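Local atomic coordinates of acetyl-CoA acetyltransferase (Elizabethkingia anophelis NUHP1, PDB entry 6BN2), a protein that probably catalyses the thiolase reaction, in which two molecules of acetyl-CoA condense reversibly to acetoacetyl-CoA and free coenzyme A. Residues D319-N324 against Y380-I385; A301-I306 against A392-I397; V284-A289 against L308-L313. All coordinates share one frame; numbering follows the deposited sequence.

Contact 1 of 3, residues D319-N324 against Y380-I385; sequences DFFEFN and YGAAAI
Asn324 and Ile385 lie side by side at the buried end of two parallel strands, their side chains pointing the same way, with Asn324 CB 3.6 Å from Ile385 CD1. With CG anti to the backbone N (chi1 -164°), the asparagine amide runs alongside the isoleucine tip, and Ile365 of helix 358-375 and His356, the predicted proton acceptor, touch the Asn324 side chain. On the face carrying Phe321 and Phe323, both rings meet alanines obliquely. Phe321 CD2 is 4.1 Å from Ala382 CB, while Phe323 is modelled in two conformers, so its closeness to Ala384 CB is doubtful. Leu304 of helix 300-311 packs on both rings.

The backbone ladder has five bonds. The one from Asn324 N to Ala384 O, 3.1 Å long, arrives almost in line with the carbonyl (165° at the oxygen). At the looser, partly exposed end, Asp319 N reaches Tyr380 O at 2.8 Å, but tilted 28° out of the carbonyl plane. A water there donates to Asp319 OD2 (2.8 Å) and accepts from Tyr380 N (3.1 Å), while the same carboxylate oxygen also takes the N-H of Lys379.

The chemistry is thus polar and hydrated at one end and closely packed at the other, where the ladder fixes the backbone of Asn324, consistent with its place as first residue of the thiolase Asn-Glu-Ala-Phe motif, beside the predicted catalytic His356.

Contact 2 of 3, residues A301-I306 against A392-I397; sequences AKALPI and ASAIVI
Ala303 sets its methyl group between two alanines of the strand, with CB 4.1 Å from Ala392 CB and 4.0 Å from Ala394 CB. The same methyl comes to 3.9 Å from Ala392 O, so it rests on the strand backbone as well as on its side chains. Ala394 in turn sets its CB against the helix backbone, 3.7 Å from Leu304 CA, and CB of Leu304 stands 4.3 Å from it. Everything that meets here is a methyl, a methylene or main chain, which lets helix and strand approach to 6.9 Å between their local axes while crossing at -34°.

Leu304 meets Ala394 with its CB and, at about the same range, with CD1; with CG anti to the backbone N (chi1 176°) the branched end also lies against Phe321, Phe323 and Ala382. The next residue, Pro305, has no N-H to give to the preceding turn, and the helix is kinked there.

Farther out, Ala289 of strand 281-290 also touches Ala303, and Ala394 is held in the sheet by backbone bonds to Ala287. The strand's opposite face sends Ser393 and Ile395 against helix 98-111, and Ser393 OG is hydrogen-bonded to Asp288. The Ala392 side chain lies about 5 Å from that of Cys386, a predicted proton acceptor. Helix 300-311 therefore packs as an outer layer on a sheet with helices behind it, in keeping with the layered alpha-beta architecture of thiolases.

Small apolar groups do the joining, so the fit rests on shape and on burial from water.

Contact 3 of 3, residues V284-A289 against L308-L313; sequences VSYADA and LAKANL
Tyr286 carries the flat group of this contact, and Lys310 comes to it obliquely, NZ standing 4.3 Å from ring atom CE1. A water lies over the centre of one ring face, 3.4 Å above the plane. Met104, Ala107 and Gln108 of helix 98-111 also touch the tyrosine side chain, whose hydroxyl is hydrogen-bonded to Lys111 and to Asp114 of the second subunit.

The lysine's main bond within the contact is to the backbone, not to the ring: NZ gives a hydrogen bond of 2.9 Å to Tyr286 O, nearly straight on to the carbonyl (164° at the oxygen). A bend at chi3 (76°) in an otherwise extended chain turns the ammonium group down to the strand. The water over the ring accepts from Tyr286 N at 3.1 Å and, weakly, from the lysine, so carbonyl and amide of one residue are both engaged on this side.

Nearer the helix end the packing is close: the Ala311 methyl, CB, touches a hydroxyl, Ser285 OG (3.3 Å), and a methyl, Val284 CG1 (3.5 Å), the latter tighter than usual for two carbons. Ser285 OG, placed between its backbone N and carbonyl carbon (chi1 65°), is hydrogen-bonded to Ala307 O. Val284 and Ser285 both face Val396 in a classic beta bulge, and a Schellman motif ends the helix, with Leu313 N bonded to Leu308 O at 3.0 Å.

Lys310 also forms a salt bridge with Asp114 of the second subunit, the residue that holds the Tyr286 hydroxyl. That carboxylate probably favours the charged form of the lysine, and the outer, lysine side of this helix-on-strand contact thereby becomes part of the subunit interface.

How the contacts relate
From the N terminus, strand 281-290 comes first, and contact 3 closes a short loop when the end of helix 300-311 returns to it. Contact 2 opens earlier on that same helix, before contact 3 has closed, so the two cross. It closes only at 392-397, the neighbour of 284-289 in the sheet. Within that long span contact 1 opens at 319-324 and closes at 380-385, after a mainly helical excursion; it is nested in contact 2 and in series with contact 3. Strands 380-387 and 391-399 are successive and hydrogen-bonded, so the three contacts bind one helix and four adjacent strands of the C-terminal thiolase region together.

Contact 1 of 3, residues D319-N324 against Y380-I385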
loop_
_atom_site.group_PDB
_atom_site.type_symbol
_atom_site.label_atom_id
_atom_site.label_comp_id
_atom_site.label_asym_id
_atom_site.label_seq_id
_atom_site.Cartn_x
_atom_site.Cartn_y
_atom_site.Cartn_z
ATOM N N ASP A 319 18.758 -10.485 -22.375
ATOM C CA ASP A 319 19.989 -9.815 -22.782
ATOM C C ASP A 319 20.637 -9.050 -21.632
ATOM O O ASP A 319 21.868 -9.040 -21.508
ATOM C CB ASP A 319 19.700 -8.857 -23.937
ATOM C CG ASP A 319 19.318 -9.586 -25.222
ATOM O OD1 ASP A 319 19.874 -10.676 -25.474
ATOM O OD2 ASP A 319 18.480 -9.066 -25.994
ATOM N N PHE A 320 19.830 -8.389 -20.802
ATOM C CA PHE A 320 20.348 -7.576 -19.708
ATOM C C PHE A 320 19.446 -7.707 -18.501
ATOM O O PHE A 320 18.234 -7.895 -18.633
ATOM C CB PHE A 320 20.479 -6.098 -20.113
ATOM C CG PHE A 320 21.590 -5.873 -21.078
ATOM C CD1 PHE A 320 21.362 -5.917 -22.451
ATOM C CD2 PHE A 320 22.889 -5.704 -20.618
ATOM C CE1 PHE A 320 22.422 -5.770 -23.356
ATOM C CE2 PHE A 320 23.953 -5.539 -21.515
ATOM C CZ PHE A 320 23.718 -5.576 -22.883
ATOM N N PHE A 321 20.058 -7.579 -17.321
ATOM C CA PHE A 321 19.377 -7.747 -16.041
ATOM C C PHE A 321 19.612 -6.524 -15.172
ATOM O O PHE A 321 20.703 -5.943 -15.188
ATOM C CB PHE A 321 19.903 -8.957 -15.255
ATOM C CG PHE A 321 19.785 -10.263 -15.980
ATOM C CD1 PHE A 321 20.757 -10.649 -16.899
ATOM C CD2 PHE A 321 18.725 -11.126 -15.716
ATOM C CE1 PHE A 321 20.672 -11.873 -17.560
ATOM C CE2 PHE A 321 18.625 -12.357 -16.378
ATOM C CZ PHE A 321 19.598 -12.728 -17.295
ATOM N N GLU A 322 18.607 -6.181 -14.360
ATOM C CA GLU A 322 18.779 -5.218 -13.271
ATOM C C GLU A 322 18.352 -5.923 -11.997
ATOM O O GLU A 322 17.165 -6.209 -11.823
ATOM C CB GLU A 322 17.946 -3.954 -13.482
ATOM C CG GLU A 322 18.493 -3.022 -14.532
ATOM C CD GLU A 322 19.665 -2.205 -14.021
ATOM O OE1 GLU A 322 20.607 -1.990 -14.811
ATOM O OE2 GLU A 322 19.643 -1.770 -12.849
ATOM N N PHE A 323 19.312 -6.234 -11.132
ATOM C CA PHE A 323 19.053 -6.794 -9.807
ATOM C C PHE A 323 19.413 -5.735 -8.776
ATOM O O PHE A 323 20.569 -5.298 -8.727
ATOM C CB PHE A 323 19.897 -8.044 -9.552
ATOM C CG PHE A 323 19.350 -9.295 -10.147
ATOM C CD1 PHE A 323 18.416 -10.051 -9.454
ATOM C CD2 PHE A 323 19.822 -9.763 -11.360
ATOM C CE1 PHE A 323 17.923 -11.238 -9.988
ATOM C CE2 PHE A 323 19.332 -10.937 -11.899
ATOM C CZ PHE A 323 18.383 -11.675 -11.217
ATOM N N ASN A 324 18.453 -5.341 -7.935
ATOM C CA ASN A 324 18.765 -4.253 -7.023
ATOM C C ASN A 324 19.865 -4.657 -6.049
ATOM O O ASN A 324 19.862 -5.763 -5.503
ATOM C CB ASN A 324 17.544 -3.792 -6.243
ATOM C CG ASN A 324 17.780 -2.429 -5.594
ATOM O OD1 ASN A 324 18.112 -1.451 -6.278
ATOM N ND2 ASN A 324 17.632 -2.364 -4.278
ATOM N N TYR A 380 15.090 -8.589 -24.847
ATOM C CA TYR A 380 14.489 -8.883 -23.550
ATOM C C TYR A 380 15.379 -8.445 -22.392
ATOM O O TYR A 380 16.599 -8.650 -22.405
ATOM C CB TYR A 380 14.189 -10.376 -23.422
ATOM C CG TYR A 380 13.115 -10.879 -24.354
ATOM C CD1 TYR A 380 11.822 -10.359 -24.297
ATOM C CD2 TYR A 380 13.380 -11.890 -25.265
ATOM C CE1 TYR A 380 10.832 -10.820 -25.146
ATOM C CE2 TYR A 380 12.395 -12.361 -26.108
ATOM C CZ TYR A 380 11.123 -11.826 -26.041
ATOM O OH TYR A 380 10.148 -12.301 -26.884
ATOM N N GLY A 381 14.750 -7.867 -21.369
ATOM C CA GLY A 381 15.427 -7.582 -20.121
ATOM C C GLY A 381 14.617 -8.106 -18.950
ATOM O O GLY A 381 13.409 -8.330 -19.048
ATOM N N ALA A 382 15.301 -8.297 -17.827
ATOM C CA ALA A 382 14.604 -8.685 -16.605
ATOM C C ALA A 382 15.114 -7.855 -15.438
ATOM O O ALA A 382 16.308 -7.564 -15.342
ATOM C CB ALA A 382 14.784 -10.180 -16.288
ATOM N N ALA A 383 14.206 -7.473 -14.550
ATOM C CA ALA A 383 14.566 -6.767 -13.330
ATOM C C ALA A 383 14.002 -7.533 -12.145
ATOM O O ALA A 383 12.930 -8.117 -12.238
ATOM C CB ALA A 383 14.012 -5.342 -13.310
ATOM N N ALA A 384 14.727 -7.509 -11.027
ATOM C CA ALA A 384 14.248 -8.197 -9.831
ATOM C C ALA A 384 14.779 -7.488 -8.602
ATOM O O ALA A 384 15.844 -6.872 -8.638
ATOM C CB ALA A 384 14.683 -9.676 -9.812
ATOM N N ILE A 385 14.018 -7.569 -7.509
ATOM C CA ILE A 385 14.363 -6.841 -6.291
ATOM C C ILE A 385 13.850 -7.630 -5.092
ATOM O O ILE A 385 12.727 -8.141 -5.108
ATOM C CB ILE A 385 13.813 -5.399 -6.347
ATOM C CG1 ILE A 385 14.228 -4.583 -5.110
ATOM C CG2 ILE A 385 12.262 -5.386 -6.493
ATOM C CD1 ILE A 385 14.174 -3.055 -5.377
HETATM O O HOH W 1 16.630 -11.104 -25.945
#

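Contact 2 of 3, residues A301-I306 against A392-I397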
loop_
_atom_site.group_PDB
_atom_site.type_symbol
_atom_site.label_atom_id
_atom_site.label_comp_id
_atom_site.label_asym_id
_atom_site.label_seq_id
_atom_site.Cartn_x
_atom_site.Cartn_y
_atom_site.Cartn_z
ATOM N N ALA A 301 16.367 -14.858 -6.909
ATOM C CA ALA A 301 16.680 -16.055 -7.692
ATOM C C ALA A 301 15.527 -17.046 -7.725
ATOM O O ALA A 301 15.532 -17.946 -8.575
ATOM C CB ALA A 301 17.939 -16.729 -7.142
ATOM N N LYS A 302 14.545 -16.911 -6.818
ATOM C CA LYS A 302 13.306 -17.681 -6.884
ATOM C C LYS A 302 12.244 -16.987 -7.738
ATOM O O LYS A 302 11.510 -17.657 -8.478
ATOM C CB LYS A 302 12.762 -17.926 -5.467
ATOM C CG LYS A 302 11.531 -18.842 -5.421
ATOM C CD LYS A 302 11.008 -19.036 -3.995
ATOM C CE LYS A 302 9.806 -19.971 -4.001
ATOM N NZ LYS A 302 9.238 -20.186 -2.623
ATOM N N ALA A 303 12.153 -15.652 -7.661
ATOM C CA ALA A 303 11.097 -14.945 -8.389
ATOM C C ALA A 303 11.361 -14.910 -9.890
ATOM O O ALA A 303 10.427 -15.066 -10.686
ATOM C CB ALA A 303 10.943 -13.511 -7.855
ATOM N N LEU A 304 12.615 -14.678 -10.302
ATOM C CA LEU A 304 12.878 -14.529 -11.734
ATOM C C LEU A 304 12.514 -15.780 -12.535
ATOM O O LEU A 304 11.860 -15.643 -13.584
ATOM C CB LEU A 304 14.339 -14.108 -11.973
ATOM C CG LEU A 304 14.698 -14.022 -13.459
ATOM C CD1 LEU A 304 13.833 -12.981 -14.154
ATOM C CD2 LEU A 304 16.165 -13.665 -13.612
ATOM N N PRO A 305 12.863 -17.002 -12.114
ATOM C CA PRO A 305 12.429 -18.177 -12.886
ATOM C C PRO A 305 10.924 -18.286 -13.031
ATOM O O PRO A 305 10.455 -18.779 -14.066
ATOM C CB PRO A 305 13.007 -19.356 -12.087
ATOM C CG PRO A 305 14.243 -18.756 -11.435
ATOM C CD PRO A 305 13.794 -17.372 -11.029
ATOM N N ILE A 306 10.146 -17.837 -12.040
ATOM C CA ILE A 306 8.691 -17.871 -12.189
ATOM C C ILE A 306 8.256 -16.933 -13.304
ATOM O O ILE A 306 7.425 -17.291 -14.155
ATOM C CB ILE A 306 7.993 -17.516 -10.864
ATOM C CG1 ILE A 306 8.402 -18.499 -9.766
ATOM C CG2 ILE A 306 6.477 -17.541 -11.073
ATOM C CD1 ILE A 306 7.848 -18.135 -8.399
ATOM N N ALA A 392 10.599 -11.372 -2.961
ATOM C CA ALA A 392 11.172 -10.657 -4.086
ATOM C C ALA A 392 10.112 -10.547 -5.165
ATOM O O ALA A 392 9.147 -11.315 -5.200
ATOM C CB ALA A 392 12.432 -11.351 -4.651
ATOM N N SER A 393 10.298 -9.573 -6.046
ATOM C CA SER A 393 9.468 -9.422 -7.229
ATOM C C SER A 393 10.380 -9.438 -8.445
ATOM O O SER A 393 11.559 -9.107 -8.338
ATOM C CB SER A 393 8.669 -8.098 -7.166
ATOM O OG SER A 393 7.703 -8.139 -6.109
ATOM N N ALA A 394 9.833 -9.836 -9.593
ATOM C CA ALA A 394 10.604 -9.863 -10.834
ATOM C C ALA A 394 9.702 -9.502 -12.001
ATOM O O ALA A 394 8.505 -9.810 -11.998
ATOM C CB ALA A 394 11.228 -11.249 -11.085
ATOM N N ILE A 395 10.282 -8.872 -13.023
ATOM C CA ILE A 395 9.512 -8.478 -14.192
ATOM C C ILE A 395 10.382 -8.660 -15.432
ATOM O O ILE A 395 11.598 -8.434 -15.392
ATOM C CB ILE A 395 8.989 -7.029 -14.043
ATOM C CG1 ILE A 395 8.042 -6.660 -15.187
ATOM C CG2 ILE A 395 10.169 -6.014 -13.914
ATOM C CD1 ILE A 395 7.312 -5.326 -14.925
ATOM N N VAL A 396 9.762 -9.126 -16.517
ATOM C CA VAL A 396 10.422 -9.315 -17.809
ATOM C C VAL A 396 9.820 -8.314 -18.780
ATOM O O VAL A 396 8.590 -8.213 -18.884
ATOM C CB VAL A 396 10.234 -10.762 -18.312
ATOM C CG1 VAL A 396 10.865 -10.935 -19.702
ATOM C CG2 VAL A 396 10.835 -11.749 -17.309
ATOM N N ILE A 397 10.672 -7.564 -19.490
ATOM C CA ILE A 397 10.164 -6.598 -20.454
ATOM C C ILE A 397 10.819 -6.850 -21.799
ATOM O O ILE A 397 11.873 -7.483 -21.899
ATOM C CB ILE A 397 10.385 -5.131 -20.024
ATOM C CG1 ILE A 397 11.872 -4.792 -19.974
ATOM C CG2 ILE A 397 9.676 -4.834 -18.697
ATOM C CD1 ILE A 397 12.147 -3.305 -19.668
#

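Contact 3 of 3, residues V284-A289 against L308-L313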
loop_
_atom_site.group_PDB
_atom_site.type_symbol
_atom_site.label_atom_id
_atom_site.label_comp_id
_atom_site.label_asym_id
_atom_site.label_seq_id
_atom_site.Cartn_x
_atom_site.Cartn_y
_atom_site.Cartn_z
ATOM N N VAL A 284 6.253 -8.192 -20.439
ATOM C CA VAL A 284 6.020 -9.557 -20.910
ATOM C C VAL A 284 5.388 -10.415 -19.819
ATOM O O VAL A 284 4.402 -11.120 -20.069
ATOM C CB VAL A 284 7.336 -10.176 -21.406
ATOM C CG1 VAL A 284 7.109 -11.617 -21.838
ATOM C CG2 VAL A 284 7.918 -9.348 -22.558
ATOM N N SER A 285 5.956 -10.351 -18.614
ATOM C CA SER A 285 5.500 -11.150 -17.485
ATOM C C SER A 285 6.093 -10.583 -16.204
ATOM O O SER A 285 6.972 -9.714 -16.225
ATOM C CB SER A 285 5.905 -12.615 -17.635
ATOM O OG SER A 285 7.327 -12.701 -17.589
ATOM N N TYR A 286 5.615 -11.111 -15.081
ATOM C CA TYR A 286 6.092 -10.660 -13.778
ATOM C C TYR A 286 5.700 -11.722 -12.766
ATOM O O TYR A 286 4.837 -12.566 -13.032
ATOM C CB TYR A 286 5.511 -9.277 -13.379
ATOM C CG TYR A 286 4.048 -9.219 -13.719
ATOM C CD1 TYR A 286 3.105 -9.793 -12.872
ATOM C CD2 TYR A 286 3.614 -8.671 -14.917
ATOM C CE1 TYR A 286 1.769 -9.824 -13.211
ATOM C CE2 TYR A 286 2.273 -8.690 -15.264
ATOM C CZ TYR A 286 1.362 -9.268 -14.407
ATOM O OH TYR A 286 0.024 -9.330 -14.748
ATOM N N ALA A 287 6.331 -11.662 -11.594
ATOM C CA ALA A 287 6.036 -12.657 -10.566
ATOM C C ALA A 287 6.561 -12.185 -9.222
ATOM O O ALA A 287 7.530 -11.422 -9.147
ATOM C CB ALA A 287 6.667 -14.026 -10.891
ATOM N N ASP A 288 5.918 -12.668 -8.168
ATOM C CA ASP A 288 6.418 -12.550 -6.808
ATOM C C ASP A 288 6.835 -13.930 -6.319
ATOM O O ASP A 288 6.263 -14.950 -6.722
ATOM C CB ASP A 288 5.344 -12.012 -5.855
ATOM C CG ASP A 288 4.834 -10.646 -6.249
ATOM O OD1 ASP A 288 5.640 -9.704 -6.280
ATOM O OD2 ASP A 288 3.624 -10.518 -6.575
ATOM N N ALA A 289 7.797 -13.956 -5.401
ATOM C CA ALA A 289 8.105 -15.195 -4.697
ATOM C C ALA A 289 8.519 -14.846 -3.276
ATOM O O ALA A 289 8.870 -13.705 -2.982
ATOM C CB ALA A 289 9.224 -15.980 -5.399
ATOM N N LEU A 308 10.095 -15.915 -15.803
ATOM C CA LEU A 308 10.527 -16.469 -17.085
ATOM C C LEU A 308 9.573 -17.543 -17.572
ATOM O O LEU A 308 9.219 -17.575 -18.754
ATOM C CB LEU A 308 11.946 -17.028 -16.978
ATOM C CG LEU A 308 13.014 -15.953 -16.762
ATOM C CD1 LEU A 308 14.374 -16.611 -16.481
ATOM C CD2 LEU A 308 13.100 -15.059 -17.995
ATOM N N ALA A 309 9.140 -18.436 -16.679
ATOM C CA ALA A 309 8.229 -19.492 -17.106
ATOM C C ALA A 309 6.909 -18.908 -17.596
ATOM O O ALA A 309 6.333 -19.391 -18.581
ATOM C CB ALA A 309 7.997 -20.483 -15.968
ATOM N N LYS A 310 6.425 -17.863 -16.931
ATOM C CA LYS A 310 5.208 -17.200 -17.386
ATOM C C LYS A 310 5.401 -16.549 -18.752
ATOM O O LYS A 310 4.461 -16.516 -19.555
ATOM C CB LYS A 310 4.764 -16.174 -16.341
ATOM C CG LYS A 310 4.241 -16.854 -15.074
ATOM C CD LYS A 310 3.952 -15.821 -13.989
ATOM C CE LYS A 310 2.654 -15.059 -14.269
ATOM N NZ LYS A 310 2.377 -14.057 -13.179
ATOM N N ALA A 311 6.607 -16.056 -19.043
ATOM C CA ALA A 311 6.925 -15.484 -20.349
ATOM C C ALA A 311 7.218 -16.530 -21.415
ATOM O O ALA A 311 7.362 -16.163 -22.585
ATOM C CB ALA A 311 8.132 -14.549 -20.237
ATOM N N ASN A 312 7.311 -17.812 -21.047
ATOM C CA ASN A 312 7.780 -18.871 -21.952
ATOM C C ASN A 312 9.169 -18.552 -22.505
ATOM O O ASN A 312 9.472 -18.802 -23.679
ATOM C CB ASN A 312 6.790 -19.130 -23.090
ATOM C CG ASN A 312 5.478 -19.706 -22.591
ATOM O OD1 ASN A 312 5.453 -20.753 -21.949
ATOM N ND2 ASN A 312 4.384 -19.008 -22.862
ATOM N N LEU A 313 10.025 -18.008 -21.644
ATOM C CA LEU A 313 11.393 -17.662 -21.984
ATOM C C LEU A 313 12.344 -18.390 -21.042
ATOM O O LEU A 313 11.962 -18.838 -19.963
ATOM C CB LEU A 313 11.640 -16.146 -21.891
ATOM C CG LEU A 313 10.877 -15.303 -22.906
ATOM C CD1 LEU A 313 11.080 -13.825 -22.578
ATOM C CD2 LEU A 313 11.359 -15.620 -24.326
HETATM O O HOH W 2 2.839 -12.187 -15.783
#